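Local structure of glutamine synthetase (Helicobacter pylori, 5ZLI) at residues Glu205-Leu210 against Val251-Val255; Val82-Ile86 against Asp243-Lys247; Asp197-Arg203 against Val219-Glu223; Glu139-Phe145 against Ala225-Glu230; Val133-Gly137 against Phe235-Val239. The protein is a type I-beta glutamine synthetase, an enzyme chain with a beta-grasp domain and a larger catalytic domain, present here as an assembly of twelve copies. One frame throughout, in Å; residues are numbered along the deposited sequence.

In the fold
Four of the five contacts are buried and contact 5 is partly so. Helix 238-258 links three of them: it starts in contact 5, faces the beta-grasp region in contact 2 and meets helix 200-212 in contact 1. Contacts 4 and 5 pair strands 133-145 and 228-237 at two places whose centres lie about 23 Å apart, while contact 3 joins the beginning of helix 200-212 to the neighbouring strand 217-222. Chemistry follows place: aliphatic between helices in contact 1, ionic between domains in contact 2, ionic again beside a subunit interface in contact 3, and backbone bonding in the sheet, with a cluster of carboxylates at the end of contact 4.

Contact 1 (Glu205-Leu210 against Val251-Val255); sequences EIVKVL and VVKMV
The carboxylate of Glu205 is the one flat side-chain group here, and methyl CG1 of Val255 sits over one of its faces, 4.0 Å from Glu205 CD. Otherwise this is an aliphatic helix-helix interface. Helices 200-212 and 238-258 are two neighbouring helices of the catalytic domain, and their short segments cross at 130° with the axes 9.5 Å apart at closest approach. Ile206 occupies the middle of the seam and divides its branches between two valines. Its CG1 approaches Val255 CG1 at 3.7 Å, whereas CG2 and the terminal CD1 turn to Val252, CG2 lying 3.7 Å from Val252 CG1. One turn on, Val209 and Leu210 receive Val251. The CG1 methyl of Val251, held anti to its own nitrogen (chi1 172°), is thereby directed into the partner helix and touches both residues. No hydrogen bond passes between the segments, so the fit of branched side chains carries the association. Val207, which points away from the partner helix, packs on Val220 and Val231, and Leu210 touches Thr217 and Val231 as well as Val251. Lys208 NZ makes a salt bridge with Glu25 of a neighbouring subunit. At the C-terminal end of segment 205-210, methyl CD2 of Leu210 lies 3.6 Å from Val251 CB.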
# COMPACT_ATOMS: atom_id res chain seq x y z
N GLU B 205 -35.11 16.16 15.78
CA GLU B 205 -34.49 15.94 17.09
C GLU B 205 -34.08 17.25 17.74
O GLU B 205 -34.03 17.35 18.97
CB GLU B 205 -33.30 15.00 16.96
CG GLU B 205 -32.45 14.81 18.24
CD GLU B 205 -31.31 13.81 18.02
OE1 GLU B 205 -31.10 13.41 16.84
OE2 GLU B 205 -30.60 13.44 19.00
N ILE B 206 -33.73 18.26 16.94
CA ILE B 206 -33.44 19.59 17.48
C ILE B 206 -34.65 20.18 18.19
O ILE B 206 -34.60 20.50 19.39
CB ILE B 206 -32.92 20.50 16.35
CG1 ILE B 206 -31.48 20.05 16.02
CG2 ILE B 206 -33.03 21.95 16.70
CD1 ILE B 206 -30.87 20.60 14.76
N VAL B 207 -35.77 20.35 17.49
CA VAL B 207 -36.91 20.95 18.15
C VAL B 207 -37.41 20.11 19.33
O VAL B 207 -38.02 20.64 20.25
CB VAL B 207 -38.03 21.26 17.13
CG1 VAL B 207 -37.42 21.68 15.80
CG2 VAL B 207 -38.88 20.09 16.98
N LYS B 208 -37.15 18.81 19.34
CA LYS B 208 -37.46 18.10 20.57
C LYS B 208 -36.65 18.67 21.73
O LYS B 208 -37.17 18.89 22.82
CB LYS B 208 -37.23 16.60 20.42
CG LYS B 208 -38.43 15.88 19.88
CD LYS B 208 -39.61 16.15 20.78
CE LYS B 208 -40.89 16.33 19.99
NZ LYS B 208 -41.36 15.02 19.47
N VAL B 209 -35.38 18.98 21.48
CA VAL B 209 -34.54 19.44 22.56
C VAL B 209 -34.75 20.92 22.80
O VAL B 209 -34.60 21.39 23.94
CB VAL B 209 -33.06 19.11 22.29
CG1 VAL B 209 -32.19 19.67 23.41
CG2 VAL B 209 -32.88 17.63 22.21
N LEU B 210 -35.11 21.69 21.77
CA LEU B 210 -35.44 23.09 22.02
C LEU B 210 -36.56 23.19 23.04
O LEU B 210 -36.47 23.94 24.01
CB LEU B 210 -35.86 23.77 20.73
CG LEU B 210 -34.78 23.90 19.68
CD1 LEU B 210 -35.30 24.59 18.44
CD2 LEU B 210 -33.63 24.66 20.27
N VAL B 251 -28.25 24.35 21.21
CA VAL B 251 -28.99 23.09 21.10
C VAL B 251 -28.73 22.43 19.76
O VAL B 251 -28.66 21.21 19.66
CB VAL B 251 -30.49 23.30 21.35
CG1 VAL B 251 -31.25 22.05 21.03
CG2 VAL B 251 -30.73 23.66 22.80
N VAL B 252 -28.73 23.21 18.70
CA VAL B 252 -28.43 22.61 17.41
C VAL B 252 -26.95 22.22 17.33
O VAL B 252 -26.62 21.13 16.86
CB VAL B 252 -28.91 23.51 16.26
CG1 VAL B 252 -30.17 24.27 16.67
CG2 VAL B 252 -27.88 24.46 15.90
N LYS B 253 -26.05 23.06 17.86
CA LYS B 253 -24.63 22.74 17.76
C LYS B 253 -24.32 21.41 18.45
O LYS B 253 -23.55 20.58 17.95
CB LYS B 253 -23.76 23.83 18.39
CG LYS B 253 -23.10 24.77 17.34
CD LYS B 253 -22.41 25.96 18.00
CE LYS B 253 -23.38 26.92 18.60
NZ LYS B 253 -22.69 28.20 18.86
N MET B 254 -24.98 21.19 19.57
CA MET B 254 -24.72 20.03 20.38
C MET B 254 -25.45 18.81 19.86
O MET B 254 -25.09 17.69 20.22
CB MET B 254 -25.12 20.37 21.79
CG MET B 254 -24.07 21.17 22.48
SD MET B 254 -22.66 20.14 22.74
CE MET B 254 -23.23 19.25 24.18
N VAL B 255 -26.56 19.02 19.15
CA VAL B 255 -27.31 17.91 18.57
C VAL B 255 -26.70 17.48 17.27
O VAL B 255 -26.53 16.28 17.03
CB VAL B 255 -28.80 18.27 18.42
CG1 VAL B 255 -29.49 17.31 17.44
CG2 VAL B 255 -29.45 18.20 19.78

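Contact 2 (Val82-Ile86 against Asp243-Lys247); sequences VRYFI and DNVQK
This is an interdomain contact, partly ionic and partly aromatic, in which Arg83 and Phe85 of the beta-grasp region meet Asp243 and Lys247 on helix 238-258 of the catalytic domain. The chain turns a corner at Val82 and Arg83 before entering strand 84-87, and Asp243 and Lys247, one turn apart on the helix, both point toward it. Arg83 reaches Asp243 through a chain bent at chi3 (-67°), which turns the edge of the guanidinium to the carboxylate. Its NH2 lies 3.1 Å from Asp243 OD2 in a fairly straight hydrogen bond, with the oxygen in the guanidinium plane, and NE adds a weaker bond to the same atom. The acceptor is approached from above its own carboxylate plane, 44° out of it. Asp243 OD2 has a second cationic partner in Arg115, so one carboxylate oxygen is probably well compensated by two arginines. Lys247 works differently. Its extended chain runs past Phe85 in the opposite sense, laying CD over one face of the ring at 4.1 Å from the centroid, a CH-pi contact. The ammonium beyond is carried on to the backbone, where NZ donates to Arg83 O at 2.7 Å, and it also donates to Val213 O. Trp38 of strand 38-44 and Phe98 of strand 94-103 pack against the same lysine. The whole is a packing of the beta-grasp sheet onto a catalytic-domain helix, with an Arg-Asp salt bridge at its border.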
# COMPACT_ATOMS: atom_id res chain seq x y z
N VAL B 82 -34.26 33.21 35.76
CA VAL B 82 -35.34 33.08 34.80
C VAL B 82 -34.82 32.25 33.63
O VAL B 82 -33.64 32.33 33.27
CB VAL B 82 -35.89 34.43 34.29
CG1 VAL B 82 -36.57 35.19 35.43
CG2 VAL B 82 -34.78 35.25 33.65
N ARG B 83 -35.72 31.46 33.05
CA ARG B 83 -35.46 30.64 31.88
C ARG B 83 -34.29 29.67 32.08
O ARG B 83 -33.68 29.21 31.10
CB ARG B 83 -35.24 31.51 30.64
CG ARG B 83 -36.51 32.23 30.25
CD ARG B 83 -36.32 33.09 29.04
NE ARG B 83 -35.42 34.19 29.35
CZ ARG B 83 -35.77 35.26 30.05
NH1 ARG B 83 -37.01 35.39 30.54
NH2 ARG B 83 -34.87 36.20 30.28
N TYR B 84 -33.97 29.35 33.33
CA TYR B 84 -33.00 28.30 33.57
C TYR B 84 -33.56 26.97 33.04
O TYR B 84 -34.73 26.86 32.67
CB TYR B 84 -32.62 28.21 35.06
CG TYR B 84 -33.73 28.08 36.07
CD1 TYR B 84 -34.40 26.88 36.25
CD2 TYR B 84 -34.07 29.14 36.90
CE1 TYR B 84 -35.40 26.75 37.19
CE2 TYR B 84 -35.09 29.02 37.86
CZ TYR B 84 -35.74 27.81 38.00
OH TYR B 84 -36.74 27.63 38.92
N PHE B 85 -32.68 25.99 32.90
CA PHE B 85 -33.13 24.74 32.34
C PHE B 85 -32.12 23.66 32.64
O PHE B 85 -30.92 23.94 32.76
CB PHE B 85 -33.33 24.87 30.84
CG PHE B 85 -32.09 25.23 30.10
CD1 PHE B 85 -31.61 26.54 30.11
CD2 PHE B 85 -31.42 24.28 29.34
CE1 PHE B 85 -30.44 26.90 29.39
CE2 PHE B 85 -30.28 24.62 28.61
CZ PHE B 85 -29.79 25.93 28.65
N ILE B 86 -32.59 22.43 32.74
CA ILE B 86 -31.67 21.31 32.87
C ILE B 86 -31.01 21.02 31.52
O ILE B 86 -31.70 20.79 30.52
CB ILE B 86 -32.39 20.07 33.40
CG1 ILE B 86 -32.78 20.27 34.86
CG2 ILE B 86 -31.56 18.85 33.16
CD1 ILE B 86 -33.48 19.07 35.53
N ASP B 243 -32.05 35.67 24.68
CA ASP B 243 -31.73 34.51 25.49
C ASP B 243 -32.04 33.21 24.76
O ASP B 243 -31.21 32.30 24.73
CB ASP B 243 -32.49 34.55 26.80
CG ASP B 243 -31.79 35.34 27.83
OD1 ASP B 243 -30.81 36.03 27.52
OD2 ASP B 243 -32.21 35.24 28.99
N ASN B 244 -33.21 33.13 24.14
CA ASN B 244 -33.56 31.87 23.51
C ASN B 244 -32.68 31.61 22.31
O ASN B 244 -32.42 30.46 21.97
CB ASN B 244 -35.03 31.87 23.05
CG ASN B 244 -35.99 31.83 24.19
OD1 ASN B 244 -35.68 31.31 25.26
ND2 ASN B 244 -37.17 32.37 23.97
N VAL B 245 -32.16 32.67 21.70
CA VAL B 245 -31.21 32.51 20.62
C VAL B 245 -29.95 31.82 21.13
O VAL B 245 -29.48 30.86 20.51
CB VAL B 245 -30.92 33.87 19.97
CG1 VAL B 245 -29.67 33.81 19.07
CG2 VAL B 245 -32.17 34.36 19.21
N GLN B 246 -29.41 32.26 22.27
CA GLN B 246 -28.26 31.55 22.85
C GLN B 246 -28.55 30.07 23.08
O GLN B 246 -27.74 29.21 22.73
CB GLN B 246 -27.79 32.20 24.18
CG GLN B 246 -27.17 33.59 24.08
CD GLN B 246 -26.01 33.71 23.07
OE1 GLN B 246 -26.25 33.78 21.87
NE2 GLN B 246 -24.77 33.69 23.56
N LYS B 247 -29.71 29.75 23.68
CA LYS B 247 -30.09 28.35 23.90
C LYS B 247 -30.18 27.59 22.57
O LYS B 247 -29.60 26.51 22.43
CB LYS B 247 -31.42 28.25 24.64
CG LYS B 247 -31.47 28.72 26.09
CD LYS B 247 -32.77 28.14 26.72
CE LYS B 247 -33.16 28.81 28.03
NZ LYS B 247 -34.35 28.22 28.65

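Contact 3 (Asp197-Arg203 against Val219-Glu223); sequences DTMMDIR and VVHHE
Asp197 and His222, with CA atoms 7.3 Å apart, face each other where the loop leading into helix 200-212 passes the end of strand 217-222, and Arg203 stands against Val220 at nearly the same spacing. The carboxylate of Asp197 is the hub. Its OD1 accepts from His222 ND1 at 3.0 Å, the ring standing almost perpendicular to the carboxylate (85°) and the donor coming from above that plane. The same oxygen accepts from Met199 N at 3.2 Å, closing an Asx turn. Arg203 completes the grip end-on: NH1 bonds to Asp197 OD1 at 2.6 Å and NH2 to Asp197 OD2 at 2.7 Å, both meeting the syn side. Three donors therefore converge on OD1, which should fix the rotation of the carboxylate. The guanidinium is itself sandwiched by peptide groups. His222 N lies over the centre of one face, while Met199 O and Met200 N, at the start of its own helix, flank the other. Nearer the backbone, Arg203 CB rests on methyl CG2 of Val220 at 3.7 Å. The far nitrogen of His222, NE2, is hydrogen-bonded to Gln226 O, so the ring is held at two corners. Beyond, Val219 and Val220 pair with an antiparallel strand of a neighbouring subunit, whose His40 packs on Arg203. The arrangement unites an Asx turn at a helix start, whose N-cap is Met199, with a bidentate Arg-Asp salt bridge beside a sheet that continues across the subunit interface.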
# COMPACT_ATOMS: atom_id res chain seq x y z
N ASP B 197 -33.80 15.09 1.32
CA ASP B 197 -33.69 15.76 2.60
C ASP B 197 -33.15 14.77 3.63
O ASP B 197 -33.85 13.84 4.06
CB ASP B 197 -35.06 16.33 3.00
CG ASP B 197 -35.09 16.83 4.44
OD1 ASP B 197 -34.06 17.34 4.95
OD2 ASP B 197 -36.19 16.74 5.03
N THR B 198 -31.90 14.96 4.02
CA THR B 198 -31.28 14.06 4.99
C THR B 198 -31.47 14.51 6.41
O THR B 198 -31.17 13.73 7.31
CB THR B 198 -29.79 14.00 4.79
OG1 THR B 198 -29.23 15.26 5.22
CG2 THR B 198 -29.46 13.76 3.33
N MET B 199 -31.95 15.73 6.66
CA MET B 199 -31.93 16.29 8.01
C MET B 199 -33.28 16.21 8.69
O MET B 199 -33.51 16.91 9.67
CB MET B 199 -31.46 17.74 7.97
CG MET B 199 -30.26 18.00 7.11
SD MET B 199 -28.74 17.39 7.86
CE MET B 199 -27.51 18.11 6.76
N MET B 200 -34.18 15.38 8.19
CA MET B 200 -35.54 15.40 8.70
C MET B 200 -35.58 14.90 10.13
O MET B 200 -36.35 15.41 10.95
CB MET B 200 -36.44 14.59 7.76
CG MET B 200 -37.91 14.55 8.11
SD MET B 200 -38.41 12.84 8.46
CE MET B 200 -39.10 12.20 6.92
N ASP B 201 -34.77 13.88 10.46
CA ASP B 201 -34.74 13.37 11.83
C ASP B 201 -33.82 14.20 12.71
O ASP B 201 -33.97 14.22 13.93
CB ASP B 201 -34.31 11.91 11.87
CG ASP B 201 -35.36 10.99 11.26
OD1 ASP B 201 -36.51 11.45 11.05
OD2 ASP B 201 -35.04 9.81 11.01
N ILE B 202 -32.82 14.82 12.10
CA ILE B 202 -31.94 15.71 12.83
C ILE B 202 -32.69 16.99 13.20
O ILE B 202 -32.64 17.45 14.34
CB ILE B 202 -30.70 16.00 11.96
CG1 ILE B 202 -29.58 14.99 12.24
CG2 ILE B 202 -30.19 17.41 12.19
CD1 ILE B 202 -28.76 15.26 13.46
N ARG B 203 -33.42 17.56 12.24
CA ARG B 203 -34.20 18.76 12.52
C ARG B 203 -35.29 18.45 13.53
O ARG B 203 -35.49 19.18 14.50
CB ARG B 203 -34.78 19.32 11.21
CG ARG B 203 -33.67 19.86 10.27
CD ARG B 203 -34.15 20.69 9.08
NE ARG B 203 -35.28 20.07 8.40
CZ ARG B 203 -35.21 19.41 7.24
NH1 ARG B 203 -34.06 19.34 6.59
NH2 ARG B 203 -36.29 18.87 6.71
N VAL B 219 -42.38 26.11 13.28
CA VAL B 219 -42.10 25.53 11.97
C VAL B 219 -40.69 24.97 11.94
O VAL B 219 -39.79 25.46 12.63
CB VAL B 219 -42.30 26.58 10.85
CG1 VAL B 219 -41.20 27.61 10.89
CG2 VAL B 219 -42.36 25.92 9.50
N VAL B 220 -40.49 23.91 11.16
CA VAL B 220 -39.15 23.39 10.93
C VAL B 220 -39.06 22.82 9.53
O VAL B 220 -39.77 21.86 9.19
CB VAL B 220 -38.77 22.37 12.02
CG1 VAL B 220 -39.69 21.21 11.99
CG2 VAL B 220 -37.36 21.90 11.83
N HIS B 221 -38.15 23.36 8.71
CA HIS B 221 -38.03 22.92 7.33
C HIS B 221 -36.56 22.91 6.96
O HIS B 221 -35.74 23.54 7.61
CB HIS B 221 -38.80 23.83 6.32
CG HIS B 221 -38.41 25.30 6.34
ND1 HIS B 221 -37.38 25.82 5.57
CD2 HIS B 221 -38.89 26.34 7.06
CE1 HIS B 221 -37.26 27.11 5.80
NE2 HIS B 221 -38.15 27.45 6.71
N HIS B 222 -36.25 22.14 5.94
CA HIS B 222 -35.01 22.39 5.22
C HIS B 222 -35.02 23.82 4.65
O HIS B 222 -36.08 24.37 4.34
CB HIS B 222 -34.87 21.38 4.09
CG HIS B 222 -33.45 21.05 3.74
ND1 HIS B 222 -32.81 19.91 4.18
CD2 HIS B 222 -32.54 21.73 3.01
CE1 HIS B 222 -31.58 19.89 3.72
NE2 HIS B 222 -31.39 20.99 3.00
N GLU B 223 -33.85 24.42 4.49
CA GLU B 223 -33.76 25.73 3.83
C GLU B 223 -33.16 25.63 2.43
O GLU B 223 -32.85 24.55 1.94
CB GLU B 223 -32.97 26.69 4.71
CG GLU B 223 -33.80 27.82 5.31
CD GLU B 223 -34.34 28.78 4.24
OE1 GLU B 223 -35.54 29.14 4.30
OE2 GLU B 223 -33.54 29.21 3.36

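Contact 4 (Glu139-Phe145 against Ala225-Glu230); sequences ENEFFIF and AQAQGE
Phe143 forms the apolar centre, its ring covered on one face by Gln228 CG, 3.6 Å from the centroid in a CH-pi contact, and met at the edge by the methyl of Ala225, whose CB is 3.4 Å from Phe143 CZ. The amide of Gln228 lies nearly parallel to that ring, 16° apart. This centre belongs to an antiparallel pairing of strands 133-145 and 228-237 in the catalytic-domain sheet, entered through a type I turn from Ala225 to Gln228. Ala227 CB touches the rings of Phe143 and Phe145. Phe142 and Gly229 make the hydrogen-bonded pair: Phe142 N donates to Gly229 O at 3.0 Å and Gly229 N returns a bond to Phe142 O at 2.9 Å. On the sheet face opposite Phe143, the Phe142 ring lies over Gly229 O. Ile144 N continues the bonding to Ala227 O at 3.0 Å. Toward the polar edge, Gln228 NE2 is bound by Ser276 OG and Gly275 O, and Glu141 OE1 by Gly277 N. There Glu139, Glu141 and Glu230 gather, with Glu223 nearby, consistent with the acidic metal-binding cluster known in glutamine synthetases. Glu139 OE1 and Glu230 OE1, two like charges, lie 2.9 Å apart without a hydrogen bond. The extended chain of Glu230 crosses that of Glu141 at a slant, its CG 3.5 Å from Glu141 CG.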
# COMPACT_ATOMS: atom_id res chain seq x y z
N GLU B 139 -35.48 34.16 13.36
CA GLU B 139 -35.33 32.91 12.63
C GLU B 139 -33.84 32.78 12.33
O GLU B 139 -33.32 33.48 11.44
CB GLU B 139 -36.12 32.95 11.32
CG GLU B 139 -37.55 33.47 11.40
CD GLU B 139 -38.11 33.81 10.01
OE1 GLU B 139 -37.35 33.65 9.02
OE2 GLU B 139 -39.27 34.26 9.90
N ASN B 140 -33.15 31.87 13.02
CA ASN B 140 -31.71 31.68 12.79
C ASN B 140 -31.51 30.47 11.88
O ASN B 140 -31.41 29.34 12.34
CB ASN B 140 -30.93 31.49 14.08
CG ASN B 140 -30.94 32.71 14.95
OD1 ASN B 140 -30.07 33.58 14.84
ND2 ASN B 140 -31.91 32.77 15.87
N GLU B 141 -31.41 30.74 10.58
CA GLU B 141 -30.99 29.71 9.64
C GLU B 141 -29.56 29.26 9.97
O GLU B 141 -28.72 30.07 10.39
CB GLU B 141 -31.08 30.23 8.19
CG GLU B 141 -32.49 30.72 7.81
CD GLU B 141 -32.62 31.30 6.39
OE1 GLU B 141 -31.62 31.84 5.85
OE2 GLU B 141 -33.75 31.31 5.84
N PHE B 142 -29.31 27.97 9.76
CA PHE B 142 -28.05 27.34 10.10
C PHE B 142 -27.73 26.25 9.11
O PHE B 142 -28.45 26.01 8.15
CB PHE B 142 -28.08 26.75 11.50
CG PHE B 142 -29.13 25.70 11.67
CD1 PHE B 142 -28.91 24.41 11.26
CD2 PHE B 142 -30.32 26.01 12.29
CE1 PHE B 142 -29.88 23.44 11.43
CE2 PHE B 142 -31.26 25.07 12.48
CZ PHE B 142 -31.05 23.77 12.04
N PHE B 143 -26.60 25.60 9.33
CA PHE B 143 -26.08 24.56 8.47
C PHE B 143 -25.60 23.42 9.33
O PHE B 143 -25.02 23.63 10.40
CB PHE B 143 -24.91 25.03 7.61
CG PHE B 143 -25.30 25.83 6.41
CD1 PHE B 143 -25.56 25.19 5.19
CD2 PHE B 143 -25.39 27.21 6.49
CE1 PHE B 143 -25.93 25.92 4.08
CE2 PHE B 143 -25.74 27.95 5.37
CZ PHE B 143 -26.01 27.31 4.16
N ILE B 144 -25.79 22.22 8.85
CA ILE B 144 -25.25 21.06 9.53
C ILE B 144 -24.33 20.39 8.55
O ILE B 144 -24.77 19.89 7.51
CB ILE B 144 -26.34 20.12 10.01
CG1 ILE B 144 -27.14 20.83 11.10
CG2 ILE B 144 -25.69 18.76 10.39
CD1 ILE B 144 -28.00 19.94 11.96
N PHE B 145 -23.05 20.47 8.82
CA PHE B 145 -22.04 19.88 7.96
C PHE B 145 -21.53 18.56 8.52
O PHE B 145 -21.80 18.19 9.67
CB PHE B 145 -20.92 20.91 7.74
CG PHE B 145 -21.35 22.14 6.94
CD1 PHE B 145 -21.96 21.99 5.68
CD2 PHE B 145 -21.12 23.42 7.43
CE1 PHE B 145 -22.33 23.09 4.93
CE2 PHE B 145 -21.48 24.54 6.68
CZ PHE B 145 -22.09 24.38 5.44
N ALA B 225 -30.24 26.69 0.84
CA ALA B 225 -28.90 26.17 0.59
C ALA B 225 -28.81 24.69 0.98
O ALA B 225 -29.70 24.13 1.63
CB ALA B 225 -27.86 26.97 1.36
N GLN B 226 -27.70 24.06 0.59
CA GLN B 226 -27.65 22.61 0.52
C GLN B 226 -27.74 21.93 1.89
O GLN B 226 -28.41 20.90 2.02
CB GLN B 226 -26.40 22.19 -0.24
CG GLN B 226 -26.36 22.83 -1.60
CD GLN B 226 -25.19 22.39 -2.40
OE1 GLN B 226 -25.05 21.22 -2.73
NE2 GLN B 226 -24.32 23.33 -2.72
N ALA B 227 -27.05 22.42 2.92
CA ALA B 227 -27.13 21.75 4.22
C ALA B 227 -27.85 22.60 5.25
O ALA B 227 -27.63 22.47 6.45
CB ALA B 227 -25.75 21.35 4.74
N GLN B 228 -28.74 23.45 4.78
CA GLN B 228 -29.26 24.54 5.57
C GLN B 228 -30.59 24.13 6.19
O GLN B 228 -31.31 23.26 5.67
CB GLN B 228 -29.43 25.78 4.70
CG GLN B 228 -29.20 27.05 5.46
CD GLN B 228 -29.47 28.27 4.64
OE1 GLN B 228 -30.04 28.20 3.55
NE2 GLN B 228 -29.09 29.42 5.16
N GLY B 229 -30.92 24.78 7.30
CA GLY B 229 -32.11 24.45 8.07
C GLY B 229 -32.53 25.66 8.88
O GLY B 229 -31.84 26.67 8.92
N GLU B 230 -33.68 25.53 9.53
CA GLU B 230 -34.27 26.65 10.25
C GLU B 230 -35.36 26.11 11.17
O GLU B 230 -36.08 25.16 10.83
CB GLU B 230 -34.87 27.64 9.23
CG GLU B 230 -35.05 29.12 9.64
CD GLU B 230 -35.85 29.88 8.57
OE1 GLU B 230 -35.94 31.14 8.60
OE2 GLU B 230 -36.35 29.20 7.65

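Contact 5 (Val133-Gly137 against Phe235-Val239); sequences VAYFG and FGDLV
Phe136 and Gly236 form the hydrogen-bonded antiparallel pair at the heart of this contact, where Gly236 N donates to Phe136 O at 2.7 Å with a nearly straight N-H...O angle of 167°. The return bond from Phe136 N to Gly236 O is modelled so short that its length is doubtful. Side chains then close round the pair. The Phe136 ring lies side by side with Leu238, both pointing the same way, CE1 being 3.4 Å from Leu238 CD1. On the other flank, Phe235 lays its ring face over Gly137 N, and Tyr135 CB meets the edge of that ring, 4.0 Å from Phe235 CD2. Val133 CG1 reaches Asp237 CB and also lies over one face of the Tyr135 ring. Further out, Phe381 of helix 377-393 stacks on Phe136 and Leu385 touches both Ala134 and Leu238, while Trp285 meets Tyr135 edge-to-face. Asp237 occupies the N-cap position of helix 238-258, and its OD1 accepts a weak bond from Val239 N. The contact is thus a loosely paired end of two antiparallel strands that passes into helix 238-258 through an aspartate N-cap.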
# COMPACT_ATOMS: atom_id res chain seq x y z
N VAL B 133 -43.76 46.68 26.27
CA VAL B 133 -42.99 45.52 25.87
C VAL B 133 -42.47 45.78 24.47
O VAL B 133 -43.04 46.57 23.72
CB VAL B 133 -43.85 44.25 25.91
CG1 VAL B 133 -42.97 43.02 25.74
CG2 VAL B 133 -44.68 44.18 27.18
N ALA B 134 -41.34 45.17 24.13
CA ALA B 134 -40.86 45.13 22.75
C ALA B 134 -40.63 43.67 22.40
O ALA B 134 -39.73 43.04 22.96
CB ALA B 134 -39.59 45.96 22.55
N TYR B 135 -41.47 43.13 21.51
CA TYR B 135 -41.42 41.71 21.17
C TYR B 135 -40.50 41.46 19.99
O TYR B 135 -40.64 42.11 18.94
CB TYR B 135 -42.82 41.20 20.84
CG TYR B 135 -43.71 41.03 22.04
CD1 TYR B 135 -43.50 39.98 22.92
CD2 TYR B 135 -44.76 41.91 22.29
CE1 TYR B 135 -44.32 39.80 24.03
CE2 TYR B 135 -45.60 41.73 23.40
CZ TYR B 135 -45.36 40.66 24.27
OH TYR B 135 -46.15 40.43 25.38
N PHE B 136 -39.58 40.49 20.13
CA PHE B 136 -38.66 40.10 19.07
C PHE B 136 -38.76 38.61 18.80
O PHE B 136 -38.78 37.80 19.73
CB PHE B 136 -37.17 40.37 19.39
CG PHE B 136 -36.74 41.79 19.26
CD1 PHE B 136 -37.11 42.73 20.19
CD2 PHE B 136 -35.94 42.19 18.20
CE1 PHE B 136 -36.69 44.04 20.06
CE2 PHE B 136 -35.53 43.50 18.07
CZ PHE B 136 -35.91 44.42 19.00
N GLY B 137 -38.69 38.25 17.52
CA GLY B 137 -38.75 36.87 17.09
C GLY B 137 -37.79 36.55 15.96
O GLY B 137 -38.04 36.91 14.81
N PHE B 235 -41.90 34.35 19.41
CA PHE B 235 -41.58 35.71 19.81
C PHE B 235 -41.23 35.79 21.29
O PHE B 235 -41.73 34.99 22.09
CB PHE B 235 -42.74 36.67 19.55
CG PHE B 235 -42.85 37.15 18.12
CD1 PHE B 235 -42.98 36.26 17.06
CD2 PHE B 235 -42.87 38.52 17.83
CE1 PHE B 235 -43.09 36.72 15.75
CE2 PHE B 235 -42.99 38.98 16.53
CZ PHE B 235 -43.10 38.07 15.49
N GLY B 236 -40.36 36.72 21.64
CA GLY B 236 -40.09 37.03 23.03
C GLY B 236 -39.70 38.49 23.21
O GLY B 236 -39.35 39.17 22.24
N ASP B 237 -39.75 38.95 24.47
CA ASP B 237 -39.29 40.30 24.78
C ASP B 237 -37.79 40.40 24.55
O ASP B 237 -37.08 39.40 24.39
CB ASP B 237 -39.70 40.69 26.21
CG ASP B 237 -38.78 40.13 27.30
OD1 ASP B 237 -37.61 40.59 27.41
OD2 ASP B 237 -39.26 39.25 28.07
N LEU B 238 -37.29 41.64 24.54
CA LEU B 238 -35.99 41.89 23.92
C LEU B 238 -34.92 40.99 24.50
O LEU B 238 -34.20 40.32 23.77
CB LEU B 238 -35.59 43.35 24.06
CG LEU B 238 -34.31 43.62 23.24
CD1 LEU B 238 -34.44 44.94 22.50
CD2 LEU B 238 -33.00 43.56 24.03
N VAL B 239 -34.81 40.93 25.82
CA VAL B 239 -33.78 40.08 26.42
C VAL B 239 -34.11 38.60 26.21
O VAL B 239 -33.27 37.81 25.75
CB VAL B 239 -33.61 40.41 27.92
CG1 VAL B 239 -32.65 39.41 28.58
CG2 VAL B 239 -33.23 41.89 28.12